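Local coordinates for protein 3-methyladenine dna-glycosylase (Archaeoglobus fulgidus, PDB 2JHN) that belongs to the AlkA-type DNA-repair glycosylases, pairing a helix-hairpin-helix domain with a TATA-box binding protein-like domain, at residues R183-E194 against Y211-G219; S117-A125 against G160-L168. The protein carries 1 engineered substitution. All coordinates share one frame; numbering follows the deposited sequence. Where two conformers were deposited one is given.

Interaction 1: R183-E194 against Y211-G219; sequences RKAELIVEIAKE and YLTSFKGIG. With NA (sodium ion), chain E.
Ile191 turns CG1 opposite its own carbonyl carbon (chi1 -63°), Phe215 does the same with its ring (chi1 -66°), and these choices, with the bend at chi2 of Ile191, set methyl CD1 of Ile191 above one face of that ring. It stands 3.5 Å from the Phe215 ring centroid, only 6° off the normal, a clean CH-pi contact. The carboxylates of Glu190 and Glu194 lie at the edge of the same ring. Leu187 extends the apolar seam, its CD2 meeting Ile218 CG1 at 3.8 Å. At one end Tyr211 OH donates to Glu194 OE1, modelled at a doubtfully short 2.4 Å. At the other, in the conformer described here, one of two deposited, Arg183 presses both terminal nitrogens end-on against one atom, Lys216 O, and joins a salt-bridge network with Glu186 and Glu190. Glu190 OE1 lies 3.5 Å from Lys216 NZ, a long salt bridge, and NZ forms another with a bound MES molecule, probably from the crystallisation liquor. The backbone of 213-218 holds a sodium ion through Thr213 O (2.3 Å), Phe215 O and Ile218 O, plus two waters. This cation-binding turn, with Gly217 at positive phi, is the hairpin of the helix-hairpin-helix motif.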
loop_
_atom_site.group_PDB
_atom_site.type_symbol
_atom_site.label_atom_id
_atom_site.label_comp_id
_atom_site.label_asym_id
_atom_site.label_seq_id
_atom_site.Cartn_x
_atom_site.Cartn_y
_atom_site.Cartn_z
ATOM N N ARG A 183 -13.352 9.457 -16.759
ATOM C CA ARG A 183 -11.920 9.562 -17.089
ATOM C C ARG A 183 -11.077 8.547 -16.323
ATOM O O ARG A 183 -10.182 7.934 -16.901
ATOM C CB ARG A 183 -11.360 10.983 -16.888
ATOM C CG ARG A 183 -9.954 11.177 -17.503
ATOM C CD ARG A 183 -9.962 10.860 -19.002
ATOM N NE ARG A 183 -8.850 10.048 -19.538
ATOM C CZ ARG A 183 -7.595 10.012 -19.089
ATOM N NH1 ARG A 183 -7.210 10.726 -18.039
ATOM N NH2 ARG A 183 -6.708 9.231 -19.701
ATOM N N LYS A 184 -11.374 8.381 -15.034
ATOM C CA LYS A 184 -10.685 7.373 -14.179
ATOM C C LYS A 184 -10.862 5.977 -14.799
ATOM O O LYS A 184 -9.882 5.263 -15.067
ATOM C CB LYS A 184 -11.195 7.389 -12.725
ATOM C CG LYS A 184 -10.530 8.435 -11.787
ATOM C CD LYS A 184 -11.158 8.457 -10.412
ATOM C CE LYS A 184 -10.604 9.611 -9.569
ATOM N NZ LYS A 184 -11.172 9.583 -8.205
ATOM N N ALA A 185 -12.113 5.604 -15.068
ATOM C CA ALA A 185 -12.417 4.350 -15.762
ATOM C C ALA A 185 -11.643 4.218 -17.055
ATOM O O ALA A 185 -11.054 3.183 -17.334
ATOM C CB ALA A 185 -13.942 4.210 -16.011
ATOM N N GLU A 186 -11.618 5.290 -17.839
ATOM C CA GLU A 186 -10.868 5.329 -19.073
ATOM C C GLU A 186 -9.360 5.096 -18.891
ATOM O O GLU A 186 -8.749 4.348 -19.634
ATOM C CB GLU A 186 -11.112 6.675 -19.756
ATOM C CG GLU A 186 -12.442 6.741 -20.460
ATOM C CD GLU A 186 -12.584 7.966 -21.342
ATOM O OE1 GLU A 186 -11.879 8.974 -21.086
ATOM O OE2 GLU A 186 -13.408 7.915 -22.284
ATOM N N LEU A 187 -8.781 5.738 -17.880
ATOM C CA LEU A 187 -7.349 5.619 -17.623
ATOM C C LEU A 187 -6.974 4.205 -17.113
ATOM O O LEU A 187 -5.973 3.630 -17.541
ATOM C CB LEU A 187 -6.913 6.716 -16.655
ATOM C CG LEU A 187 -5.418 6.898 -16.365
ATOM C CD1 LEU A 187 -4.605 7.026 -17.660
ATOM C CD2 LEU A 187 -5.210 8.091 -15.431
ATOM N N ILE A 188 -7.785 3.657 -16.210
ATOM C CA ILE A 188 -7.555 2.303 -15.687
ATOM C C ILE A 188 -7.613 1.269 -16.820
ATOM O O ILE A 188 -6.750 0.405 -16.937
ATOM C CB ILE A 188 -8.495 1.983 -14.495
ATOM C CG1 ILE A 188 -8.106 2.881 -13.299
ATOM C CG2 ILE A 188 -8.439 0.468 -14.148
ATOM C CD1 ILE A 188 -9.057 2.850 -12.136
ATOM N N VAL A 189 -8.610 1.389 -17.698
ATOM C CA VAL A 189 -8.680 0.492 -18.850
ATOM C C VAL A 189 -7.411 0.642 -19.717
ATOM O O VAL A 189 -6.803 -0.344 -20.130
ATOM C CB VAL A 189 -10.000 0.692 -19.642
ATOM C CG1 VAL A 189 -9.951 -0.053 -20.990
ATOM C CG2 VAL A 189 -11.195 0.220 -18.807
ATOM N N GLU A 190 -6.977 1.880 -19.927
ATOM C CA GLU A 190 -5.739 2.174 -20.659
ATOM C C GLU A 190 -4.510 1.434 -20.079
ATOM O O GLU A 190 -3.758 0.757 -20.792
ATOM C CB GLU A 190 -5.512 3.693 -20.680
ATOM C CG GLU A 190 -4.536 4.174 -21.740
ATOM C CD GLU A 190 -4.299 5.704 -21.727
ATOM O OE1 GLU A 190 -5.176 6.485 -21.274
ATOM O OE2 GLU A 190 -3.222 6.119 -22.217
ATOM N N ILE A 191 -4.347 1.538 -18.764
ATOM C CA ILE A 191 -3.271 0.863 -18.062
ATOM C C ILE A 191 -3.396 -0.664 -18.186
ATOM O O ILE A 191 -2.393 -1.371 -18.362
ATOM C CB ILE A 191 -3.219 1.326 -16.572
ATOM C CG1 ILE A 191 -2.908 2.849 -16.464
ATOM C CG2 ILE A 191 -2.280 0.440 -15.758
ATOM C CD1 ILE A 191 -1.491 3.226 -16.828
ATOM N N ALA A 192 -4.630 -1.174 -18.137
ATOM C CA ALA A 192 -4.874 -2.630 -18.253
ATOM C C ALA A 192 -4.359 -3.267 -19.568
ATOM O O ALA A 192 -4.002 -4.456 -19.619
ATOM C CB ALA A 192 -6.383 -2.942 -18.041
ATOM N N LYS A 193 -4.330 -2.470 -20.625
ATOM C CA LYS A 193 -3.766 -2.903 -21.925
ATOM C C LYS A 193 -2.240 -3.111 -21.953
ATOM O O LYS A 193 -1.705 -3.715 -22.886
ATOM C CB LYS A 193 -4.169 -1.895 -23.013
ATOM C CG LYS A 193 -5.653 -1.900 -23.312
ATOM C CD LYS A 193 -6.030 -0.809 -24.308
ATOM C CE LYS A 193 -7.529 -0.756 -24.507
ATOM N NZ LYS A 193 -7.889 0.306 -25.489
ATOM N N GLU A 194 -1.531 -2.601 -20.943
ATOM C CA GLU A 194 -0.067 -2.662 -20.924
ATOM C C GLU A 194 0.438 -4.060 -20.607
ATOM O O GLU A 194 -0.036 -4.710 -19.678
ATOM C CB GLU A 194 0.506 -1.645 -19.924
ATOM C CG GLU A 194 0.199 -0.194 -20.270
ATOM C CD GLU A 194 1.034 0.298 -21.448
ATOM O OE1 GLU A 194 2.265 0.431 -21.318
ATOM O OE2 GLU A 194 0.468 0.513 -22.524
ATOM N N TYR A 211 7.651 6.858 -17.430
ATOM C CA TYR A 211 6.630 5.960 -17.947
ATOM C C TYR A 211 5.255 6.298 -17.359
ATOM O O TYR A 211 4.273 6.489 -18.104
ATOM C CB TYR A 211 7.004 4.510 -17.698
ATOM C CG TYR A 211 5.920 3.516 -18.061
ATOM C CD1 TYR A 211 5.683 3.166 -19.391
ATOM C CD2 TYR A 211 5.133 2.925 -17.063
ATOM C CE1 TYR A 211 4.666 2.237 -19.730
ATOM C CE2 TYR A 211 4.133 2.010 -17.364
ATOM C CZ TYR A 211 3.903 1.670 -18.713
ATOM O OH TYR A 211 2.937 0.745 -19.014
ATOM N N LEU A 212 5.188 6.412 -16.033
ATOM C CA LEU A 212 3.895 6.689 -15.387
ATOM C C LEU A 212 3.311 8.015 -15.878
ATOM O O LEU A 212 2.163 8.069 -16.279
ATOM C CB LEU A 212 4.022 6.658 -13.852
ATOM C CG LEU A 212 4.330 5.240 -13.347
ATOM C CD1 LEU A 212 4.889 5.320 -11.930
ATOM C CD2 LEU A 212 3.044 4.411 -13.401
ATOM N N THR A 213 4.135 9.060 -15.910
ATOM C CA THR A 213 3.656 10.393 -16.240
ATOM C C THR A 213 3.398 10.548 -17.741
ATOM O O THR A 213 2.759 11.518 -18.148
ATOM C CB THR A 213 4.598 11.526 -15.751
ATOM O OG1 THR A 213 5.923 11.314 -16.255
ATOM C CG2 THR A 213 4.621 11.590 -14.219
ATOM N N SER A 214 3.863 9.593 -18.535
ATOM C CA SER A 214 3.580 9.558 -19.981
ATOM C C SER A 214 2.093 9.286 -20.300
ATOM O O SER A 214 1.634 9.528 -21.431
ATOM C CB SER A 214 4.510 8.561 -20.708
ATOM O OG SER A 214 3.993 7.242 -20.683
ATOM N N PHE A 215 1.341 8.779 -19.326
ATOM C CA PHE A 215 -0.102 8.629 -19.483
ATOM C C PHE A 215 -0.813 9.945 -19.163
ATOM O O PHE A 215 -0.514 10.588 -18.162
ATOM C CB PHE A 215 -0.620 7.493 -18.582
ATOM C CG PHE A 215 -0.118 6.132 -18.986
ATOM C CD1 PHE A 215 -0.869 5.320 -19.843
ATOM C CD2 PHE A 215 1.106 5.661 -18.523
ATOM C CE1 PHE A 215 -0.396 4.062 -20.224
ATOM C CE2 PHE A 215 1.578 4.381 -18.897
ATOM C CZ PHE A 215 0.830 3.599 -19.745
ATOM N N LYS A 216 -1.753 10.359 -20.017
ATOM C CA LYS A 216 -2.505 11.586 -19.739
ATOM C C LYS A 216 -3.464 11.353 -18.571
ATOM O O LYS A 216 -4.375 10.513 -18.643
ATOM C CB LYS A 216 -3.237 12.086 -20.992
ATOM C CG LYS A 216 -4.342 11.161 -21.465
ATOM C CD LYS A 216 -4.811 11.453 -22.914
ATOM C CE LYS A 216 -5.822 10.408 -23.365
ATOM N NZ LYS A 216 -5.176 9.098 -23.657
ATOM N N GLY A 217 -3.230 12.075 -17.482
ATOM C CA GLY A 217 -4.077 11.971 -16.302
ATOM C C GLY A 217 -3.285 11.432 -15.118
ATOM O O GLY A 217 -3.795 11.381 -13.985
ATOM N N ILE A 218 -2.050 11.021 -15.397
ATOM C CA ILE A 218 -1.091 10.673 -14.335
ATOM C C ILE A 218 -0.045 11.788 -14.270
ATOM O O ILE A 218 0.761 11.925 -15.182
ATOM C CB ILE A 218 -0.414 9.323 -14.552
ATOM C CG1 ILE A 218 -1.472 8.195 -14.631
ATOM C CG2 ILE A 218 0.601 9.063 -13.418
ATOM C CD1 ILE A 218 -0.920 6.769 -14.694
ATOM N N GLY A 219 -0.055 12.545 -13.180
ATOM C CA GLY A 219 0.944 13.609 -12.987
ATOM C C GLY A 219 1.933 13.261 -11.878
ATOM O O GLY A 219 2.069 12.064 -11.484
HETATM NA NA NA E . 0.780 12.569 -17.541
HETATM O O HOH W 1 -1.192 14.002 -17.303
HETATM O O HOH W 2 2.099 14.656 -17.013
#

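Interaction 2: S117-A125 against G160-L168; sequences SVFEGIAKA and GFPTQEAIL
Two capped helix starts meet in the helical core of the HhH-GPD fold, where the first turns of helix 118-127 pack against the loop that leads into helix 164-177. Ser117 OG accepts from Glu120 N, and Thr163 OG1 from Ala166 N. Phe119 and Phe161 carry the contact: CE2 of Phe119 comes to the edge of the Phe161 ring, 4.2 Å from Phe161 CE2. Phe119 holds its ring on the far side from its backbone N (chi1 -178°), which sends it across to helix 164-177. There CG of Gln164 lies over one face, 3.6 Å from the centroid of the Phe119 ring and 15° off its normal. At the rim, Ile167 CG1 is 3.7 Å from Phe119 CE2, and Pro162 O approaches the same CE2 at 3.6 Å. Beyond its methylenes, the Gln164 amide turns its NE2 to the carbonyls of Ala192 and Glu194, so its NE2 is satisfied while the stem packs as an apolar group.

Phe161 makes the reciprocal move. Glu120 CG covers one face of its ring and Pro162 CD the opposite one, so the ring is sandwiched between methylenes. Glu120 continues extended, its carboxylate plane nearly parallel to the ring, the two 6° apart, and OE1 forms a salt bridge with Arg37, linking the helix to strand 34-41 in the TATA-box binding protein-like domain. Lys124 runs alongside Phe161 toward its own partner, the carbonyl of Thr26 at a sodium site. One turn on from Phe119, the methyl CB of Ala123 rests 3.8 Å from Phe161 CZ.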
loop_
_atom_site.group_PDB
_atom_site.type_symbol
_atom_site.label_atom_id
_atom_site.label_comp_id
_atom_site.label_asym_id
_atom_site.label_seq_id
_atom_site.Cartn_x
_atom_site.Cartn_y
_atom_site.Cartn_z
ATOM N N SER A 117 0.360 -6.177 -6.567
ATOM C CA SER A 117 0.853 -6.134 -7.953
ATOM C C SER A 117 0.977 -4.674 -8.370
ATOM O O SER A 117 0.295 -3.801 -7.814
ATOM C CB SER A 117 -0.086 -6.866 -8.946
ATOM O OG SER A 117 -1.327 -6.171 -9.164
ATOM N N VAL A 118 1.813 -4.424 -9.385
ATOM C CA VAL A 118 1.957 -3.075 -9.946
ATOM C C VAL A 118 0.622 -2.563 -10.492
ATOM O O VAL A 118 0.244 -1.396 -10.283
ATOM C CB VAL A 118 3.027 -3.072 -11.076
ATOM C CG1 VAL A 118 3.048 -1.713 -11.836
ATOM C CG2 VAL A 118 4.392 -3.395 -10.482
ATOM N N PHE A 119 -0.069 -3.420 -11.248
ATOM C CA PHE A 119 -1.387 -3.073 -11.751
ATOM C C PHE A 119 -2.345 -2.600 -10.652
ATOM O O PHE A 119 -2.963 -1.548 -10.784
ATOM C CB PHE A 119 -2.060 -4.228 -12.527
ATOM C CG PHE A 119 -3.389 -3.846 -13.079
ATOM C CD1 PHE A 119 -3.488 -2.796 -13.998
ATOM C CD2 PHE A 119 -4.543 -4.504 -12.682
ATOM C CE1 PHE A 119 -4.704 -2.418 -14.526
ATOM C CE2 PHE A 119 -5.819 -4.125 -13.223
ATOM C CZ PHE A 119 -5.891 -3.094 -14.135
ATOM N N GLU A 120 -2.434 -3.356 -9.559
ATOM C CA GLU A 120 -3.298 -2.959 -8.446
ATOM C C GLU A 120 -2.879 -1.593 -7.878
ATOM O O GLU A 120 -3.732 -0.740 -7.607
ATOM C CB GLU A 120 -3.319 -4.048 -7.374
ATOM C CG GLU A 120 -4.076 -3.657 -6.091
ATOM C CD GLU A 120 -3.907 -4.663 -4.957
ATOM O OE1 GLU A 120 -3.201 -5.682 -5.124
ATOM O OE2 GLU A 120 -4.506 -4.396 -3.869
ATOM N N GLY A 121 -1.575 -1.401 -7.679
ATOM C CA GLY A 121 -1.045 -0.125 -7.150
ATOM C C GLY A 121 -1.382 1.066 -8.033
ATOM O O GLY A 121 -1.824 2.104 -7.533
ATOM N N ILE A 122 -1.196 0.925 -9.353
ATOM C CA ILE A 122 -1.561 2.020 -10.265
ATOM C C ILE A 122 -3.071 2.313 -10.257
ATOM O O ILE A 122 -3.477 3.474 -10.123
ATOM C CB ILE A 122 -1.047 1.807 -11.737
ATOM C CG1 ILE A 122 0.485 1.685 -11.762
ATOM C CG2 ILE A 122 -1.524 2.987 -12.641
ATOM C CD1 ILE A 122 1.042 1.155 -13.103
ATOM N N ALA A 123 -3.884 1.260 -10.384
ATOM C CA ALA A 123 -5.333 1.400 -10.413
ATOM C C ALA A 123 -5.811 2.121 -9.148
ATOM O O ALA A 123 -6.573 3.109 -9.217
ATOM C CB ALA A 123 -6.009 0.016 -10.562
ATOM N N LYS A 124 -5.342 1.679 -7.985
ATOM C CA LYS A 124 -5.787 2.310 -6.743
ATOM C C LYS A 124 -5.313 3.774 -6.621
ATOM O O LYS A 124 -6.061 4.640 -6.127
ATOM C CB LYS A 124 -5.413 1.452 -5.504
ATOM C CG LYS A 124 -6.161 0.113 -5.439
ATOM C CD LYS A 124 -5.825 -0.698 -4.191
ATOM C CE LYS A 124 -7.071 -0.901 -3.332
ATOM N NZ LYS A 124 -6.846 -1.482 -1.940
ATOM N N ALA A 125 -4.103 4.070 -7.116
ATOM C CA ALA A 125 -3.603 5.449 -7.078
ATOM C C ALA A 125 -4.492 6.387 -7.929
ATOM O O ALA A 125 -4.768 7.520 -7.540
ATOM C CB ALA A 125 -2.111 5.520 -7.517
ATOM N N GLY A 160 -9.587 -11.173 -4.310
ATOM C CA GLY A 160 -8.400 -10.621 -4.999
ATOM C C GLY A 160 -8.714 -9.352 -5.786
ATOM O O GLY A 160 -9.864 -9.109 -6.163
ATOM N N PHE A 161 -7.700 -8.515 -6.041
ATOM C CA PHE A 161 -7.901 -7.372 -6.906
ATOM C C PHE A 161 -8.065 -7.862 -8.366
ATOM O O PHE A 161 -7.381 -8.783 -8.772
ATOM C CB PHE A 161 -6.734 -6.363 -6.822
ATOM C CG PHE A 161 -7.089 -5.012 -7.381
ATOM C CD1 PHE A 161 -7.832 -4.105 -6.620
ATOM C CD2 PHE A 161 -6.740 -4.666 -8.701
ATOM C CE1 PHE A 161 -8.195 -2.879 -7.149
ATOM C CE2 PHE A 161 -7.115 -3.433 -9.237
ATOM C CZ PHE A 161 -7.830 -2.540 -8.466
ATOM N N PRO A 162 -8.981 -7.258 -9.136
ATOM C CA PRO A 162 -9.185 -7.643 -10.562
ATOM C C PRO A 162 -7.882 -7.721 -11.367
ATOM O O PRO A 162 -7.023 -6.836 -11.226
ATOM C CB PRO A 162 -10.084 -6.528 -11.089
ATOM C CG PRO A 162 -10.888 -6.118 -9.874
ATOM C CD PRO A 162 -9.901 -6.191 -8.723
ATOM N N THR A 163 -7.744 -8.784 -12.177
ATOM C CA THR A 163 -6.620 -8.951 -13.101
ATOM C C THR A 163 -6.772 -7.913 -14.210
ATOM O O THR A 163 -7.850 -7.353 -14.378
ATOM C CB THR A 163 -6.603 -10.360 -13.758
ATOM O OG1 THR A 163 -7.836 -10.560 -14.461
ATOM C CG2 THR A 163 -6.395 -11.477 -12.707
ATOM N N GLN A 164 -5.701 -7.657 -14.969
ATOM C CA GLN A 164 -5.811 -6.742 -16.119
ATOM C C GLN A 164 -6.890 -7.219 -17.097
ATOM O O GLN A 164 -7.682 -6.423 -17.584
ATOM C CB GLN A 164 -4.458 -6.550 -16.815
ATOM C CG GLN A 164 -3.397 -5.936 -15.889
ATOM C CD GLN A 164 -2.060 -5.786 -16.558
ATOM O OE1 GLN A 164 -1.025 -6.104 -15.974
ATOM N NE2 GLN A 164 -2.064 -5.279 -17.801
ATOM N N GLU A 165 -6.940 -8.529 -17.302
ATOM C CA GLU A 165 -7.963 -9.187 -18.151
ATOM C C GLU A 165 -9.407 -8.924 -17.731
ATOM O O GLU A 165 -10.252 -8.630 -18.574
ATOM C CB GLU A 165 -7.697 -10.699 -18.197
ATOM C CG GLU A 165 -6.449 -11.071 -18.976
ATOM C CD GLU A 165 -5.182 -11.210 -18.114
ATOM O OE1 GLU A 165 -5.136 -10.739 -16.940
ATOM O OE2 GLU A 165 -4.209 -11.807 -18.626
ATOM N N ALA A 166 -9.662 -9.020 -16.420
ATOM C CA ALA A 166 -10.973 -8.793 -15.817
ATOM C C ALA A 166 -11.421 -7.348 -15.996
ATOM O O ALA A 166 -12.594 -7.085 -16.247
ATOM C CB ALA A 166 -10.947 -9.171 -14.323
ATOM N N ILE A 167 -10.471 -6.418 -15.871
ATOM C CA ILE A 167 -10.712 -4.988 -16.107
ATOM C C ILE A 167 -11.055 -4.654 -17.564
ATOM O O ILE A 167 -11.965 -3.857 -17.839
ATOM C CB ILE A 167 -9.502 -4.136 -15.603
ATOM C CG1 ILE A 167 -9.428 -4.227 -14.073
ATOM C CG2 ILE A 167 -9.600 -2.669 -16.074
ATOM C CD1 ILE A 167 -10.704 -3.733 -13.331
ATOM N N LEU A 168 -10.323 -5.265 -18.487
ATOM C CA LEU A 168 -10.594 -5.064 -19.903
ATOM C C LEU A 168 -12.020 -5.529 -20.232
ATOM O O LEU A 168 -12.753 -4.844 -20.957
ATOM C CB LEU A 168 -9.531 -5.775 -20.758
ATOM C CG LEU A 168 -8.123 -5.137 -20.715
ATOM C CD1 LEU A 168 -7.165 -5.951 -21.559
ATOM C CD2 LEU A 168 -8.125 -3.666 -21.161
#

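In the fold
Helix 182-192 joins the two contacts, whose centres are about 12 Å apart. Gln164 of interaction 2 reaches it with NE2, 2.8 Å from Ala192 O and 2.8 Å from Glu194 O, both probable hydrogen bonds, to carbonyls in the last residues of 183-194. Packing follows the same route: Leu168 CD2 lies 3.6 Å from Ala192 CB, and Phe119 touches Ile191, the residue that covers Phe215 in interaction 1. Each contact has its own bound groups. The hairpin sodium belongs to interaction 1; in interaction 2, measured between nearest atoms, the side chain of Lys124 is about 7 Å from the other sodium and that of Pro162 about 9 Å from mercuribenzoic acid.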